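Local coordinates for protein probable N-acetyl-gamma-glutamyl-phosphate reductase, chloroplastic (Arabidopsis thaliana, PDB 1XYG) that probably catalyses the NADPH-dependent reduction of N-acetyl-L-glutamyl 5-phosphate to its semialdehyde, a step of arginine biosynthesis in the chloroplast, at residues C163-I168 / M255-I259. Numbering follows the deposited sequence.
Sequences CYPTTI and MQSTI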
loop_
_atom_site.group_PDB
_atom_site.type_symbol
_atom_site.label_atom_id
_atom_site.label_comp_id
_atom_site.label_asym_id
_atom_site.label_seq_id
_atom_site.Cartn_x
_atom_site.Cartn_y
_atom_site.Cartn_z
ATOM N N CYS A 163 22.549 -5.772 -2.105
ATOM C CA CYS A 163 21.705 -5.520 -0.947
ATOM C C CYS A 163 21.555 -6.738 -0.028
ATOM O O CYS A 163 21.961 -6.697 1.139
ATOM C CB CYS A 163 20.335 -5.021 -1.414
ATOM S SG CYS A 163 19.651 -5.958 -2.782
ATOM N N TYR A 164 20.978 -7.821 -0.543
ATOM C CA TYR A 164 20.801 -9.031 0.256
ATOM C C TYR A 164 22.095 -9.499 0.923
ATOM O O TYR A 164 22.120 -9.761 2.126
ATOM C CB TYR A 164 20.235 -10.163 -0.610
ATOM C CG TYR A 164 18.754 -10.055 -0.890
ATOM C CD1 TYR A 164 17.828 -10.004 0.156
ATOM C CD2 TYR A 164 18.271 -10.100 -2.197
ATOM C CE1 TYR A 164 16.451 -10.014 -0.094
ATOM C CE2 TYR A 164 16.898 -10.108 -2.460
ATOM C CZ TYR A 164 15.993 -10.071 -1.408
ATOM O OH TYR A 164 14.642 -10.134 -1.677
ATOM N N PRO A 165 23.190 -9.613 0.147
ATOM C CA PRO A 165 24.472 -10.053 0.703
ATOM C C PRO A 165 24.916 -9.219 1.906
ATOM O O PRO A 165 25.520 -9.745 2.841
ATOM C CB PRO A 165 25.434 -9.909 -0.480
ATOM C CG PRO A 165 24.562 -10.165 -1.651
ATOM C CD PRO A 165 23.321 -9.354 -1.296
ATOM N N THR A 166 24.621 -7.923 1.876
ATOM C CA THR A 166 24.995 -7.037 2.970
ATOM C C THR A 166 24.272 -7.425 4.264
ATOM O O THR A 166 24.889 -7.493 5.323
ATOM C CB THR A 166 24.675 -5.557 2.625
ATOM O OG1 THR A 166 25.510 -5.124 1.541
ATOM C CG2 THR A 166 24.910 -4.659 3.833
ATOM N N THR A 167 22.970 -7.683 4.171
ATOM C CA THR A 167 22.182 -8.059 5.345
ATOM C C THR A 167 22.580 -9.419 5.905
ATOM O O THR A 167 22.346 -9.702 7.077
ATOM C CB THR A 167 20.671 -8.150 5.033
ATOM O OG1 THR A 167 20.416 -9.322 4.244
ATOM C CG2 THR A 167 20.192 -6.908 4.287
ATOM N N ILE A 168 23.182 -10.258 5.067
ATOM C CA ILE A 168 23.568 -11.603 5.489
ATOM C C ILE A 168 24.982 -11.705 6.069
ATOM O O ILE A 168 25.188 -12.328 7.114
ATOM C CB ILE A 168 23.436 -12.598 4.312
ATOM C CG1 ILE A 168 21.979 -12.655 3.849
ATOM C CG2 ILE A 168 23.892 -13.991 4.741
ATOM C CD1 ILE A 168 21.805 -13.320 2.506
ATOM N N MET A 255 14.350 -4.203 3.537
ATOM C CA MET A 255 14.852 -5.540 3.307
ATOM C C MET A 255 15.126 -6.240 4.626
ATOM O O MET A 255 15.628 -5.638 5.579
ATOM C CB MET A 255 16.136 -5.486 2.473
ATOM C CG MET A 255 16.772 -6.842 2.220
ATOM S SD MET A 255 18.213 -6.690 1.159
ATOM C CE MET A 255 17.397 -6.606 -0.473
ATOM N N GLN A 256 14.781 -7.518 4.670
ATOM C CA GLN A 256 15.018 -8.326 5.851
ATOM C C GLN A 256 15.449 -9.720 5.465
ATOM O O GLN A 256 14.911 -10.318 4.540
ATOM C CB GLN A 256 13.763 -8.458 6.725
ATOM C CG GLN A 256 13.960 -9.460 7.875
ATOM C CD GLN A 256 12.786 -9.523 8.843
ATOM O OE1 GLN A 256 12.122 -8.515 9.100
ATOM N NE2 GLN A 256 12.540 -10.706 9.398
ATOM N N SER A 257 16.445 -10.227 6.168
ATOM C CA SER A 257 16.882 -11.590 5.958
ATOM C C SER A 257 16.609 -12.263 7.286
ATOM O O SER A 257 17.010 -11.763 8.333
ATOM C CB SER A 257 18.377 -11.678 5.645
ATOM O OG SER A 257 18.626 -11.414 4.278
ATOM N N THR A 258 15.866 -13.359 7.243
ATOM C CA THR A 258 15.598 -14.135 8.443
ATOM C C THR A 258 16.547 -15.318 8.230
ATOM O O THR A 258 16.347 -16.133 7.327
ATOM C CB THR A 258 14.148 -14.614 8.498
ATOM O OG1 THR A 258 13.268 -13.489 8.410
ATOM C CG2 THR A 258 13.896 -15.356 9.804
ATOM N N ILE A 259 17.586 -15.384 9.056
ATOM C CA ILE A 259 18.618 -16.400 8.933
ATOM C C ILE A 259 18.537 -17.529 9.950
ATOM O O ILE A 259 18.595 -17.303 11.154
ATOM C CB ILE A 259 19.992 -15.728 9.032
ATOM C CG1 ILE A 259 20.042 -14.561 8.044
ATOM C CG2 ILE A 259 21.102 -16.738 8.793
ATOM C CD1 ILE A 259 21.255 -13.697 8.200
#
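Met255 lays its methyl over the ring of Tyr164 in a CH-pi contact that seats the first turn of helix 163-177 on strand 255-262, within the mixed sheet of the semialdehyde dehydrogenase dimerisation domain. Met255 CE stands 3.4 Å above the plane of the Tyr164 ring, close to its centre (13° off the normal); Met255 SD adds a Met-aromatic contact, 4.2 Å from the centroid of the same ring and oblique to it. The Met255 chain runs out extended to SD and turns at chi3 (-81°), bringing CE over the Tyr164 ring and to 3.3 Å from Cys163 SG. Cys163 is, by similarity, the active-site cysteine, probably the nucleophile as in related semialdehyde dehydrogenases; His224 touches it from helix 224-236. One turn further on, CG2 of Thr167 meets SD of Met255 at 3.7 Å. Thr167 OG1 accepts from Ser257 OG at 2.8 Å. It donates in turn to Tyr164 O, 2.8 Å away in the carbonyl plane, on a lone pair (C=O...donor angle 135°), so two hydrogen bonds in series join the strand's serine to the helix backbone. A valine in place of Thr167 would probably leave Ser257 OG without its acceptor across the contact and take from Tyr164 O one of its two donors. Behind this layer, Tyr217 bonds the Tyr164 hydroxyl and Phe244 meets its ring edge-to-face, which together probably hold the ring in place. Farther along both segments, Ile259 CD1 rests 4.1 Å from CA of Ile168, whose CG1 lies 3.6 Å from Ser257 OG.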